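Local coordinates for protein (S)-ureidoglycine aminohydrolase (Escherichia coli, PDB 1RC6) that catalyses the manganese-dependent, stereospecific deamination of (S)-ureidoglycine to (S)-ureidoglycolate and ammonia during the anaerobic use of allantoin as a nitrogen source, at residues A[14-18]-A[221-226]; A[58-64]-A[128-134]; A[77-83]-A[112-117]; A[209-213]-A[246-250]. One frame throughout, in Å; residues are numbered along the deposited sequence.

Contact 1: A[14-18]-A[221-226]; sequences LLANR and PVKKGD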
loop_
_atom_site.group_PDB
_atom_site.type_symbol
_atom_site.label_atom_id
_atom_site.label_comp_id
_atom_site.label_asym_id
_atom_site.label_seq_id
_atom_site.Cartn_x
_atom_site.Cartn_y
_atom_site.Cartn_z
ATOM N N LEU A 14 -17.930 0.679 -19.326
ATOM C CA LEU A 14 -17.003 1.581 -19.998
ATOM C C LEU A 14 -15.618 1.424 -19.378
ATOM O O LEU A 14 -14.613 1.274 -20.079
ATOM C CB LEU A 14 -17.474 3.034 -19.844
ATOM C CG LEU A 14 -18.574 3.593 -20.757
ATOM C CD1 LEU A 14 -19.779 2.666 -20.804
ATOM C CD2 LEU A 14 -18.977 4.967 -20.244
ATOM N N LEU A 15 -15.583 1.444 -18.052
ATOM C CA LEU A 15 -14.336 1.322 -17.317
ATOM C C LEU A 15 -13.820 -0.116 -17.207
ATOM O O LEU A 15 -12.811 -0.367 -16.542
ATOM C CB LEU A 15 -14.509 1.939 -15.927
ATOM C CG LEU A 15 -14.946 3.409 -15.977
ATOM C CD1 LEU A 15 -15.131 3.960 -14.569
ATOM C CD2 LEU A 15 -13.908 4.213 -16.741
ATOM N N ALA A 16 -14.495 -1.052 -17.874
ATOM C CA ALA A 16 -14.086 -2.460 -17.847
ATOM C C ALA A 16 -12.839 -2.694 -18.705
ATOM O O ALA A 16 -12.750 -2.191 -19.828
ATOM C CB ALA A 16 -15.229 -3.350 -18.334
ATOM N N ASN A 17 -11.887 -3.453 -18.163
ATOM C CA ASN A 17 -10.638 -3.783 -18.852
ATOM C C ASN A 17 -9.671 -2.610 -18.978
ATOM O O ASN A 17 -9.524 -2.035 -20.056
ATOM C CB ASN A 17 -10.916 -4.325 -20.260
ATOM C CG ASN A 17 -11.893 -5.477 -20.261
ATOM O OD1 ASN A 17 -11.733 -6.443 -19.512
ATOM N ND2 ASN A 17 -12.910 -5.388 -21.114
ATOM N N ARG A 18 -9.007 -2.256 -17.885
ATOM C CA ARG A 18 -8.047 -1.160 -17.922
ATOM C C ARG A 18 -6.645 -1.632 -17.515
ATOM O O ARG A 18 -5.656 -0.909 -17.677
ATOM C CB ARG A 18 -8.526 -0.017 -17.025
ATOM C CG ARG A 18 -9.715 0.725 -17.608
ATOM C CD ARG A 18 -10.220 1.829 -16.697
ATOM N NE ARG A 18 -10.849 1.309 -15.485
ATOM C CZ ARG A 18 -10.264 1.261 -14.292
ATOM N NH1 ARG A 18 -9.023 1.709 -14.135
ATOM N NH2 ARG A 18 -10.922 0.757 -13.254
ATOM N N PRO A 221 -8.594 6.467 -16.593
ATOM C CA PRO A 221 -9.461 6.708 -15.443
ATOM C C PRO A 221 -9.043 5.742 -14.333
ATOM O O PRO A 221 -8.777 4.561 -14.576
ATOM C CB PRO A 221 -10.865 6.435 -15.994
ATOM C CG PRO A 221 -10.622 5.511 -17.162
ATOM C CD PRO A 221 -9.360 6.054 -17.779
ATOM N N VAL A 222 -8.952 6.263 -13.120
ATOM C CA VAL A 222 -8.549 5.464 -11.984
ATOM C C VAL A 222 -9.645 5.546 -10.941
ATOM O O VAL A 222 -10.351 6.549 -10.860
ATOM C CB VAL A 222 -7.241 6.004 -11.418
ATOM C CG1 VAL A 222 -6.943 5.364 -10.097
ATOM C CG2 VAL A 222 -6.120 5.727 -12.388
ATOM N N LYS A 223 -9.801 4.501 -10.142
ATOM C CA LYS A 223 -10.845 4.541 -9.137
ATOM C C LYS A 223 -10.605 3.625 -7.960
ATOM O O LYS A 223 -9.735 2.764 -7.987
ATOM C CB LYS A 223 -12.187 4.203 -9.776
ATOM C CG LYS A 223 -12.318 2.759 -10.232
ATOM C CD LYS A 223 -13.517 2.593 -11.165
ATOM C CE LYS A 223 -13.861 1.133 -11.398
ATOM N NZ LYS A 223 -14.396 0.509 -10.159
ATOM N N LYS A 224 -11.398 3.834 -6.922
ATOM C CA LYS A 224 -11.323 3.045 -5.707
ATOM C C LYS A 224 -11.167 1.576 -6.066
ATOM O O LYS A 224 -11.923 1.054 -6.881
ATOM C CB LYS A 224 -12.591 3.271 -4.893
ATOM C CG LYS A 224 -12.767 2.393 -3.684
ATOM C CD LYS A 224 -13.802 3.031 -2.763
ATOM C CE LYS A 224 -14.244 2.092 -1.659
ATOM N NZ LYS A 224 -15.046 0.952 -2.198
ATOM N N GLY A 225 -10.170 0.923 -5.474
ATOM C CA GLY A 225 -9.931 -0.482 -5.749
ATOM C C GLY A 225 -8.796 -0.738 -6.728
ATOM O O GLY A 225 -8.248 -1.839 -6.777
ATOM N N ASP A 226 -8.443 0.267 -7.520
ATOM C CA ASP A 226 -7.362 0.125 -8.489
ATOM C C ASP A 226 -6.004 0.179 -7.806
ATOM O O ASP A 226 -5.859 0.766 -6.731
ATOM C CB ASP A 226 -7.416 1.247 -9.529
ATOM C CG ASP A 226 -8.547 1.079 -10.530
ATOM O OD1 ASP A 226 -8.697 1.974 -11.392
ATOM O OD2 ASP A 226 -9.279 0.059 -10.460
#
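The Arg18 guanidinium turns an edge to the Asp226 carboxylate, the two planes 37° apart, while Pro221 O and Lys223 CE approach it obliquely. Arg18 NH1 gives the main salt-bridge bond, 2.8 Å to Asp226 OD1, arriving from above the carboxylate plane. NH2 adds only weak bonds to the same carboxylate, the longer one to OD2. Lys223 N meets Asp226 OD1 at 3.0 Å from the opposite face, putting one donor on each side of this oxygen. The Arg18 chain bends at its third torsion (chi3 -69°), which brings NE back to Leu15 O, 2.8 Å away, on a lone pair in the carbonyl plane; that bond and the salt bridge together fix the rotation of the guanidinium. Beside the salt bridge, Leu15 CD2 packs on Pro221 CG at 3.6 Å, and Arg18 CD touches the same carbon at 3.7 Å. Leu15 CD1 lies 4.0 Å from Lys223 CD. The positive end of Lys223 is near that of Arg18, a proximity the Asp226 charge would probably offset. Asp226 also closes a type II turn from Lys223, through which strand 219-223 passes to strand 227-230: a strand connection of the C-terminal cupin barrel, to which the N-terminal loop is tied.

Contact 2: A[58-64]-A[128-134]; sequences SFVDYLV and QIFLYKR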
loop_
_atom_site.group_PDB
_atom_site.type_symbol
_atom_site.label_atom_id
_atom_site.label_comp_id
_atom_site.label_asym_id
_atom_site.label_seq_id
_atom_site.Cartn_x
_atom_site.Cartn_y
_atom_site.Cartn_z
ATOM N N SER A 58 11.000 -3.399 -5.922
ATOM C CA SER A 58 11.988 -3.881 -4.971
ATOM C C SER A 58 11.248 -4.150 -3.671
ATOM O O SER A 58 11.789 -3.981 -2.581
ATOM C CB SER A 58 13.076 -2.829 -4.754
ATOM O OG SER A 58 12.530 -1.635 -4.218
ATOM N N PHE A 59 9.988 -4.553 -3.808
ATOM C CA PHE A 59 9.132 -4.873 -2.677
ATOM C C PHE A 59 8.020 -5.766 -3.176
ATOM O O PHE A 59 7.907 -6.015 -4.378
ATOM C CB PHE A 59 8.513 -3.605 -2.084
ATOM C CG PHE A 59 7.727 -2.775 -3.083
ATOM C CD1 PHE A 59 8.356 -1.787 -3.841
ATOM C CD2 PHE A 59 6.359 -2.979 -3.261
ATOM C CE1 PHE A 59 7.635 -1.015 -4.755
ATOM C CE2 PHE A 59 5.632 -2.215 -4.174
ATOM C CZ PHE A 59 6.275 -1.232 -4.921
ATOM N N VAL A 60 7.211 -6.272 -2.257
ATOM C CA VAL A 60 6.072 -7.092 -2.634
ATOM C C VAL A 60 4.943 -6.542 -1.813
ATOM O O VAL A 60 5.104 -6.383 -0.610
ATOM C CB VAL A 60 6.230 -8.561 -2.244
ATOM C CG1 VAL A 60 5.026 -9.331 -2.736
ATOM C CG2 VAL A 60 7.515 -9.140 -2.816
ATOM N N ASP A 61 3.820 -6.210 -2.437
ATOM C CA ASP A 61 2.700 -5.708 -1.654
ATOM C C ASP A 61 1.455 -6.519 -1.961
ATOM O O ASP A 61 1.403 -7.224 -2.973
ATOM C CB ASP A 61 2.494 -4.203 -1.857
ATOM C CG ASP A 61 2.399 -3.807 -3.303
ATOM O OD1 ASP A 61 2.369 -2.585 -3.555
ATOM O OD2 ASP A 61 2.354 -4.702 -4.183
ATOM N N TYR A 62 0.472 -6.462 -1.066
ATOM C CA TYR A 62 -0.733 -7.260 -1.228
ATOM C C TYR A 62 -2.011 -6.542 -0.872
ATOM O O TYR A 62 -2.018 -5.509 -0.203
ATOM C CB TYR A 62 -0.710 -8.496 -0.317
ATOM C CG TYR A 62 0.608 -9.199 -0.121
ATOM C CD1 TYR A 62 1.717 -8.530 0.401
ATOM C CD2 TYR A 62 0.741 -10.549 -0.435
ATOM C CE1 TYR A 62 2.937 -9.195 0.600
ATOM C CE2 TYR A 62 1.951 -11.223 -0.238
ATOM C CZ TYR A 62 3.037 -10.542 0.278
ATOM O OH TYR A 62 4.211 -11.227 0.466
ATOM N N LEU A 63 -3.104 -7.140 -1.314
ATOM C CA LEU A 63 -4.431 -6.657 -1.011
ATOM C C LEU A 63 -5.065 -7.926 -0.452
ATOM O O LEU A 63 -5.052 -8.968 -1.101
ATOM C CB LEU A 63 -5.143 -6.200 -2.271
ATOM C CG LEU A 63 -6.492 -5.506 -2.070
ATOM C CD1 LEU A 63 -6.913 -4.891 -3.401
ATOM C CD2 LEU A 63 -7.551 -6.497 -1.581
ATOM N N VAL A 64 -5.590 -7.859 0.762
ATOM C CA VAL A 64 -6.170 -9.045 1.357
ATOM C C VAL A 64 -7.500 -8.772 2.030
ATOM O O VAL A 64 -7.591 -7.931 2.933
ATOM C CB VAL A 64 -5.213 -9.656 2.415
ATOM C CG1 VAL A 64 -5.735 -11.008 2.869
ATOM C CG2 VAL A 64 -3.808 -9.784 1.842
ATOM N N GLN A 128 -10.956 -5.608 5.176
ATOM C CA GLN A 128 -9.994 -5.552 4.086
ATOM C C GLN A 128 -8.676 -4.901 4.477
ATOM O O GLN A 128 -8.648 -3.834 5.081
ATOM C CB GLN A 128 -10.619 -4.831 2.898
ATOM C CG GLN A 128 -9.685 -4.624 1.739
ATOM C CD GLN A 128 -10.429 -4.297 0.469
ATOM O OE1 GLN A 128 -10.943 -5.195 -0.191
ATOM N NE2 GLN A 128 -10.505 -3.006 0.124
ATOM N N ILE A 129 -7.580 -5.547 4.092
ATOM C CA ILE A 129 -6.247 -5.076 4.429
ATOM C C ILE A 129 -5.286 -4.856 3.244
ATOM O O ILE A 129 -5.429 -5.464 2.180
ATOM C CB ILE A 129 -5.642 -6.071 5.464
ATOM C CG1 ILE A 129 -5.270 -5.300 6.715
ATOM C CG2 ILE A 129 -4.510 -6.876 4.892
ATOM C CD1 ILE A 129 -6.497 -4.740 7.427
ATOM N N PHE A 130 -4.325 -3.954 3.433
ATOM C CA PHE A 130 -3.302 -3.675 2.422
ATOM C C PHE A 130 -1.977 -4.058 3.065
ATOM O O PHE A 130 -1.638 -3.536 4.120
ATOM C CB PHE A 130 -3.254 -2.197 2.061
ATOM C CG PHE A 130 -2.096 -1.839 1.168
ATOM C CD1 PHE A 130 -2.044 -2.299 -0.140
ATOM C CD2 PHE A 130 -1.034 -1.093 1.651
ATOM C CE1 PHE A 130 -0.953 -2.025 -0.950
ATOM C CE2 PHE A 130 0.067 -0.812 0.855
ATOM C CZ PHE A 130 0.110 -1.279 -0.449
ATOM N N LEU A 131 -1.231 -4.960 2.437
ATOM C CA LEU A 131 0.042 -5.421 2.981
ATOM C C LEU A 131 1.222 -5.043 2.134
ATOM O O LEU A 131 1.105 -4.940 0.915
ATOM C CB LEU A 131 0.038 -6.934 3.147
ATOM C CG LEU A 131 -0.469 -7.448 4.489
ATOM C CD1 LEU A 131 -0.405 -8.955 4.468
ATOM C CD2 LEU A 131 0.371 -6.869 5.641
ATOM N N TYR A 132 2.370 -4.886 2.787
ATOM C CA TYR A 132 3.584 -4.492 2.103
ATOM C C TYR A 132 4.811 -5.004 2.823
ATOM O O TYR A 132 4.852 -5.028 4.052
ATOM C CB TYR A 132 3.631 -2.969 2.027
ATOM C CG TYR A 132 4.891 -2.388 1.427
ATOM C CD1 TYR A 132 6.062 -2.291 2.167
ATOM C CD2 TYR A 132 4.899 -1.893 0.121
ATOM C CE1 TYR A 132 7.210 -1.700 1.623
ATOM C CE2 TYR A 132 6.040 -1.310 -0.428
ATOM C CZ TYR A 132 7.186 -1.209 0.328
ATOM O OH TYR A 132 8.292 -0.563 -0.191
ATOM N N LYS A 133 5.814 -5.421 2.060
ATOM C CA LYS A 133 7.047 -5.901 2.659
ATOM C C LYS A 133 8.205 -5.629 1.717
ATOM O O LYS A 133 8.027 -5.593 0.510
ATOM C CB LYS A 133 6.970 -7.399 2.941
ATOM C CG LYS A 133 6.994 -8.273 1.687
ATOM C CD LYS A 133 7.178 -9.751 2.022
ATOM C CE LYS A 133 7.167 -10.596 0.771
ATOM N NZ LYS A 133 7.410 -12.037 1.043
ATOM N N ARG A 134 9.388 -5.422 2.280
ATOM C CA ARG A 134 10.599 -5.185 1.495
ATOM C C ARG A 134 11.792 -5.601 2.344
ATOM O O ARG A 134 11.662 -5.804 3.549
ATOM C CB ARG A 134 10.746 -3.708 1.106
ATOM C CG ARG A 134 11.135 -2.800 2.236
ATOM C CD ARG A 134 11.303 -1.357 1.789
ATOM N NE ARG A 134 12.389 -1.187 0.824
ATOM C CZ ARG A 134 12.198 -0.894 -0.462
ATOM N NH1 ARG A 134 10.963 -0.736 -0.936
ATOM N NH2 ARG A 134 13.234 -0.774 -1.279
#
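Neighbouring antiparallel strands of the N-terminal cupin barrel meet here, 60-64 against 128-134, at 166° between their directions. Val60, Tyr62 and Val64 form the hydrogen-bonded pairs with Lys133, Leu131 and Ile129, each through two backbone bonds; Val64 N to Ile129 O measures 2.8 Å. On the face carrying these residues, Leu131 CB lies 3.6 Å from Tyr62 CD1, oblique to the ring, and Val64 CB meets Ile129 CG2 at 3.8 Å. Lys133 runs alongside Val60, pointing the same way, with its CE 3.8 Å from Val60 CB and also at the edge of the Tyr62 ring. The other face, with Asp61, Leu63, Phe130 and Tyr132, turns to the second cupin domain, where Met179, Met181 and Ser252 touch it. Asp61 CB packs near the Phe130 tip, CZ, at 4.0 Å, while the Asp61 carboxylate bonds Tyr227 OH through OD1 and Ser51 N through OD2. The Phe59 and Tyr132 rings are offset, their planes 26° apart and centroids 5.0 Å apart, with little overlap; Tyr132 CE2 lies over one face of the Phe59 ring. Arg134 ends the contact: its chain bends at chi3 (-63°), which turns the guanidinium back between Ser58 and the Tyr132 hydroxyl. NH2 bonds Ser58 OG, itself also bonded to Glu201, and Ser58 O lies over one guanidinium face. A leucine in place of Arg134 would probably take a donor from both Ser58 OG and the Tyr132 hydroxyl, the latter then freer to turn. Arg134 NH1 reaches Tyr132 OH at 2.8 Å, with the oxygen nearly in the guanidinium plane.

Contact 3: A[77-83]-A[112-117]; sequences GGEGIET and PPGSLM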
loop_
_atom_site.group_PDB
_atom_site.type_symbol
_atom_site.label_atom_id
_atom_site.label_comp_id
_atom_site.label_asym_id
_atom_site.label_seq_id
_atom_site.Cartn_x
_atom_site.Cartn_y
_atom_site.Cartn_z
ATOM N N GLY A 77 6.081 -11.231 8.763
ATOM C CA GLY A 77 7.449 -10.827 8.449
ATOM C C GLY A 77 8.500 -11.810 7.916
ATOM O O GLY A 77 8.247 -12.617 7.026
ATOM N N GLY A 78 9.707 -11.719 8.473
ATOM C CA GLY A 78 10.814 -12.573 8.065
ATOM C C GLY A 78 12.125 -11.880 8.402
ATOM O O GLY A 78 12.143 -10.664 8.604
ATOM N N GLU A 79 13.222 -12.629 8.466
ATOM C CA GLU A 79 14.518 -12.036 8.798
ATOM C C GLU A 79 14.973 -10.980 7.797
ATOM O O GLU A 79 14.956 -11.204 6.588
ATOM C CB GLU A 79 15.596 -13.124 8.920
ATOM C CG GLU A 79 15.529 -13.916 10.221
ATOM C CD GLU A 79 15.639 -13.021 11.451
ATOM O OE1 GLU A 79 16.675 -12.335 11.590
ATOM O OE2 GLU A 79 14.691 -13.003 12.274
ATOM N N GLY A 80 15.392 -9.827 8.315
ATOM C CA GLY A 80 15.843 -8.747 7.456
ATOM C C GLY A 80 14.726 -8.162 6.604
ATOM O O GLY A 80 14.974 -7.392 5.676
ATOM N N ILE A 81 13.487 -8.507 6.935
ATOM C CA ILE A 81 12.334 -8.046 6.190
ATOM C C ILE A 81 11.455 -7.139 7.030
ATOM O O ILE A 81 11.059 -7.522 8.129
ATOM C CB ILE A 81 11.509 -9.256 5.718
ATOM C CG1 ILE A 81 12.286 -9.992 4.623
ATOM C CG2 ILE A 81 10.131 -8.814 5.251
ATOM C CD1 ILE A 81 11.621 -11.245 4.160
ATOM N N GLU A 82 11.166 -5.938 6.527
ATOM C CA GLU A 82 10.292 -5.008 7.247
ATOM C C GLU A 82 8.900 -5.076 6.597
ATOM O O GLU A 82 8.785 -5.331 5.392
ATOM C CB GLU A 82 10.855 -3.575 7.198
ATOM C CG GLU A 82 11.013 -2.991 5.808
ATOM C CD GLU A 82 11.758 -1.654 5.808
ATOM O OE1 GLU A 82 11.580 -0.846 6.756
ATOM O OE2 GLU A 82 12.514 -1.396 4.849
ATOM N N THR A 83 7.849 -4.864 7.385
ATOM C CA THR A 83 6.496 -4.945 6.850
ATOM C C THR A 83 5.627 -3.793 7.262
ATOM O O THR A 83 5.953 -3.066 8.190
ATOM C CB THR A 83 5.793 -6.232 7.294
ATOM O OG1 THR A 83 5.645 -6.217 8.714
ATOM C CG2 THR A 83 6.600 -7.450 6.883
ATOM N N PRO A 112 9.627 -3.377 12.217
ATOM C CA PRO A 112 11.017 -3.355 11.761
ATOM C C PRO A 112 11.389 -4.777 11.393
ATOM O O PRO A 112 10.641 -5.706 11.662
ATOM C CB PRO A 112 11.776 -2.858 12.987
ATOM C CG PRO A 112 10.954 -3.414 14.122
ATOM C CD PRO A 112 9.549 -3.084 13.661
ATOM N N PRO A 113 12.555 -4.964 10.772
ATOM C CA PRO A 113 13.041 -6.284 10.359
ATOM C C PRO A 113 13.028 -7.285 11.496
ATOM O O PRO A 113 13.393 -6.957 12.619
ATOM C CB PRO A 113 14.460 -6.003 9.899
ATOM C CG PRO A 113 14.383 -4.603 9.427
ATOM C CD PRO A 113 13.550 -3.924 10.468
ATOM N N GLY A 114 12.602 -8.506 11.200
ATOM C CA GLY A 114 12.581 -9.548 12.208
ATOM C C GLY A 114 11.314 -9.693 13.025
ATOM O O GLY A 114 10.911 -10.818 13.342
ATOM N N SER A 115 10.681 -8.575 13.378
ATOM C CA SER A 115 9.469 -8.638 14.173
ATOM C C SER A 115 8.258 -9.130 13.403
ATOM O O SER A 115 7.486 -8.334 12.884
ATOM C CB SER A 115 9.161 -7.277 14.785
ATOM O OG SER A 115 10.164 -6.906 15.706
ATOM N N LEU A 116 8.105 -10.450 13.325
ATOM C CA LEU A 116 6.968 -11.058 12.664
ATOM C C LEU A 116 5.673 -10.404 13.114
ATOM O O LEU A 116 5.536 -9.971 14.264
ATOM C CB LEU A 116 6.909 -12.534 12.994
ATOM C CG LEU A 116 7.585 -13.470 11.994
ATOM C CD1 LEU A 116 8.861 -12.842 11.460
ATOM C CD2 LEU A 116 7.827 -14.815 12.667
ATOM N N MET A 117 4.717 -10.341 12.198
ATOM C CA MET A 117 3.422 -9.729 12.465
ATOM C C MET A 117 2.324 -10.769 12.252
ATOM O O MET A 117 2.438 -11.633 11.377
ATOM C CB MET A 117 3.222 -8.561 11.504
ATOM C CG MET A 117 1.792 -8.105 11.333
ATOM S SD MET A 117 1.541 -7.067 9.846
ATOM C CE MET A 117 2.712 -5.694 10.145
#
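Gly78 O is shared by two backbone donors: Ile81 N at 3.0 Å, closing a type II turn over residues 78-81, and, across the contact, Gly114 N in a weak bond of 3.4 Å. Gly114 belongs to a second type II turn, from Pro112 to Ser115, so two turns lie against each other. Each has a glycine in its third place, Gly80 in one and Gly114 in the other, with positive phi. Ile81 O takes a nearly linear CA-H...O contact from Pro113 CA, 3.2 Å away and 175° at the hydrogen. Pro113 touches through its ring carbons: CB rests on Gly80 CA at 3.9 Å, and CD approaches Glu82 CB. Farther along, one branch of Leu116, CD1, lies over the peptide between Gly77 and Gly78, 3.7 Å from Gly77 C. Met117 slides past Thr83 in the opposite direction; CG stands opposite the backbone N (chi1 161°) and the chain bends at its last torsion (chi3 -58°), which carries CE to the hydroxyl side of Thr83. Glu82 sends its carboxylate elsewhere, OE1 to Tyr110 OH. The two turns belong to the N-terminal cupin domain. Strand 81-89 sets out from the first, between strands 107-111 and 127-135, with Thr83 bonded to Cys111 and Glu82 to Arg134 through the backbone, while Met117 pairs with Phe76 just ahead of strand 118-121.

Contact 4: A[209-213]-A[246-250]; sequences GQGVY and AFSYI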
loop_
_atom_site.group_PDB
_atom_site.type_symbol
_atom_site.label_atom_id
_atom_site.label_comp_id
_atom_site.label_asym_id
_atom_site.label_seq_id
_atom_site.Cartn_x
_atom_site.Cartn_y
_atom_site.Cartn_z
ATOM N N GLY A 209 -12.860 7.490 -3.900
ATOM C CA GLY A 209 -13.094 8.482 -4.917
ATOM C C GLY A 209 -12.844 7.965 -6.308
ATOM O O GLY A 209 -12.888 6.768 -6.565
ATOM N N GLN A 210 -12.569 8.891 -7.209
ATOM C CA GLN A 210 -12.328 8.566 -8.592
ATOM C C GLN A 210 -11.546 9.716 -9.185
ATOM O O GLN A 210 -11.807 10.875 -8.877
ATOM C CB GLN A 210 -13.664 8.409 -9.308
ATOM C CG GLN A 210 -13.574 8.426 -10.814
ATOM C CD GLN A 210 -14.935 8.292 -11.464
ATOM O OE1 GLN A 210 -15.861 9.034 -11.135
ATOM N NE2 GLN A 210 -15.064 7.347 -12.391
ATOM N N GLY A 211 -10.581 9.402 -10.030
ATOM C CA GLY A 211 -9.799 10.456 -10.631
ATOM C C GLY A 211 -9.226 9.993 -11.943
ATOM O O GLY A 211 -9.625 8.962 -12.470
ATOM N N VAL A 212 -8.294 10.766 -12.480
ATOM C CA VAL A 212 -7.654 10.412 -13.730
ATOM C C VAL A 212 -6.149 10.560 -13.571
ATOM O O VAL A 212 -5.648 11.580 -13.085
ATOM C CB VAL A 212 -8.150 11.300 -14.883
ATOM C CG1 VAL A 212 -7.439 10.927 -16.173
ATOM C CG2 VAL A 212 -9.649 11.125 -15.047
ATOM N N TYR A 213 -5.435 9.520 -13.974
ATOM C CA TYR A 213 -3.987 9.500 -13.876
ATOM C C TYR A 213 -3.366 9.626 -15.248
ATOM O O TYR A 213 -3.995 9.314 -16.253
ATOM C CB TYR A 213 -3.519 8.188 -13.243
ATOM C CG TYR A 213 -2.842 8.347 -11.906
ATOM C CD1 TYR A 213 -3.525 8.882 -10.811
ATOM C CD2 TYR A 213 -1.518 7.951 -11.731
ATOM C CE1 TYR A 213 -2.903 9.019 -9.573
ATOM C CE2 TYR A 213 -0.888 8.083 -10.498
ATOM C CZ TYR A 213 -1.584 8.617 -9.425
ATOM O OH TYR A 213 -0.951 8.749 -8.211
ATOM N N ALA A 246 -14.183 11.986 -2.310
ATOM C CA ALA A 246 -12.819 12.493 -2.193
ATOM C C ALA A 246 -11.792 11.490 -2.732
ATOM O O ALA A 246 -11.672 10.370 -2.225
ATOM C CB ALA A 246 -12.513 12.825 -0.738
ATOM N N PHE A 247 -11.045 11.910 -3.750
ATOM C CA PHE A 247 -10.027 11.072 -4.392
ATOM C C PHE A 247 -8.778 10.878 -3.517
ATOM O O PHE A 247 -7.943 11.774 -3.411
ATOM C CB PHE A 247 -9.644 11.705 -5.740
ATOM C CG PHE A 247 -8.650 10.912 -6.534
ATOM C CD1 PHE A 247 -8.876 9.565 -6.826
ATOM C CD2 PHE A 247 -7.492 11.514 -7.019
ATOM C CE1 PHE A 247 -7.955 8.823 -7.596
ATOM C CE2 PHE A 247 -6.565 10.784 -7.789
ATOM C CZ PHE A 247 -6.796 9.439 -8.077
ATOM N N SER A 248 -8.651 9.713 -2.886
ATOM C CA SER A 248 -7.487 9.450 -2.044
ATOM C C SER A 248 -6.861 8.078 -2.261
ATOM O O SER A 248 -7.562 7.081 -2.449
ATOM C CB SER A 248 -7.847 9.586 -0.563
ATOM O OG SER A 248 -8.598 8.474 -0.114
ATOM N N TYR A 249 -5.534 8.032 -2.223
ATOM C CA TYR A 249 -4.818 6.777 -2.386
ATOM C C TYR A 249 -3.592 6.680 -1.484
ATOM O O TYR A 249 -2.975 7.687 -1.138
ATOM C CB TYR A 249 -4.397 6.575 -3.842
ATOM C CG TYR A 249 -3.420 7.590 -4.374
ATOM C CD1 TYR A 249 -3.860 8.773 -4.971
ATOM C CD2 TYR A 249 -2.049 7.345 -4.332
ATOM C CE1 TYR A 249 -2.947 9.691 -5.527
ATOM C CE2 TYR A 249 -1.128 8.251 -4.876
ATOM C CZ TYR A 249 -1.585 9.415 -5.472
ATOM O OH TYR A 249 -0.669 10.287 -6.006
ATOM N N ILE A 250 -3.251 5.453 -1.101
ATOM C CA ILE A 250 -2.107 5.205 -0.245
ATOM C C ILE A 250 -0.983 4.701 -1.126
ATOM O O ILE A 250 -1.232 4.010 -2.106
ATOM C CB ILE A 250 -2.450 4.155 0.824
ATOM C CG1 ILE A 250 -1.264 3.963 1.771
ATOM C CG2 ILE A 250 -2.867 2.838 0.152
ATOM C CD1 ILE A 250 -1.614 3.175 3.007
#
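Tyr213 turns its ring edge toward the face of Tyr249 inside the C-terminal cupin barrel, an offset edge-to-face pair with planes at 77° and centroids 5.7 Å apart. The two side chains come from opposite directions, from strands 210-213 and 247-250, which belong to different sheets and run at 68° to each other; their CZ atoms are 4.0 Å apart. Tyr249 is a probable substrate-binding residue, which makes Tyr213 a likely second-shell neighbour; Tyr213 also packs on Val222, Ile228 and Met230. Phe247 packs between the tyrosines and the backbone of strand 210-213. Chi1 of -177° sets CG anti to the backbone N and sends the ring beneath Gly211, whose CA sits over the ring centre at 3.9 Å in a CH-pi contact. Phe247 CD1 is 3.6 Å from Gln210 C. The far end of the ring meets Tyr213 edge to edge, CZ to CE1 at 4.2 Å. Shortening Phe247 to an alanine is likely to open a gap beneath Gly211 and leave the Tyr213 edge without its apolar neighbour. Where the strands begin, the backbones close up: Gly209 CA makes a CA-H...O contact with Ala246 O, 3.6 Å away, and the same oxygen accepts a hydrogen bond from Ser208 OG.

Contacts 2 and 3 lie in the N-terminal cupin domain, their centres 13 Å apart, and share its sheet through a probable hydrogen bond of Arg134 O with Glu82 N at 3.0 Å. Contacts 1 and 4, centres 11 Å apart, join in the C-terminal domain where Val222 N meets Gly211 O at 2.9 Å, contact 1 bringing in the N-terminal loop. Contacts 1 and 3 are about 33 Å apart between centres, on opposite sides of the chain's centre. Contact 4 holds Tyr249, a probable substrate-binding residue whose side chain is about 7 Å from that of Val222 in contact 1. In contact 2 the Phe59 side chain lies about 7 Å from that of the probable manganese ligand His202.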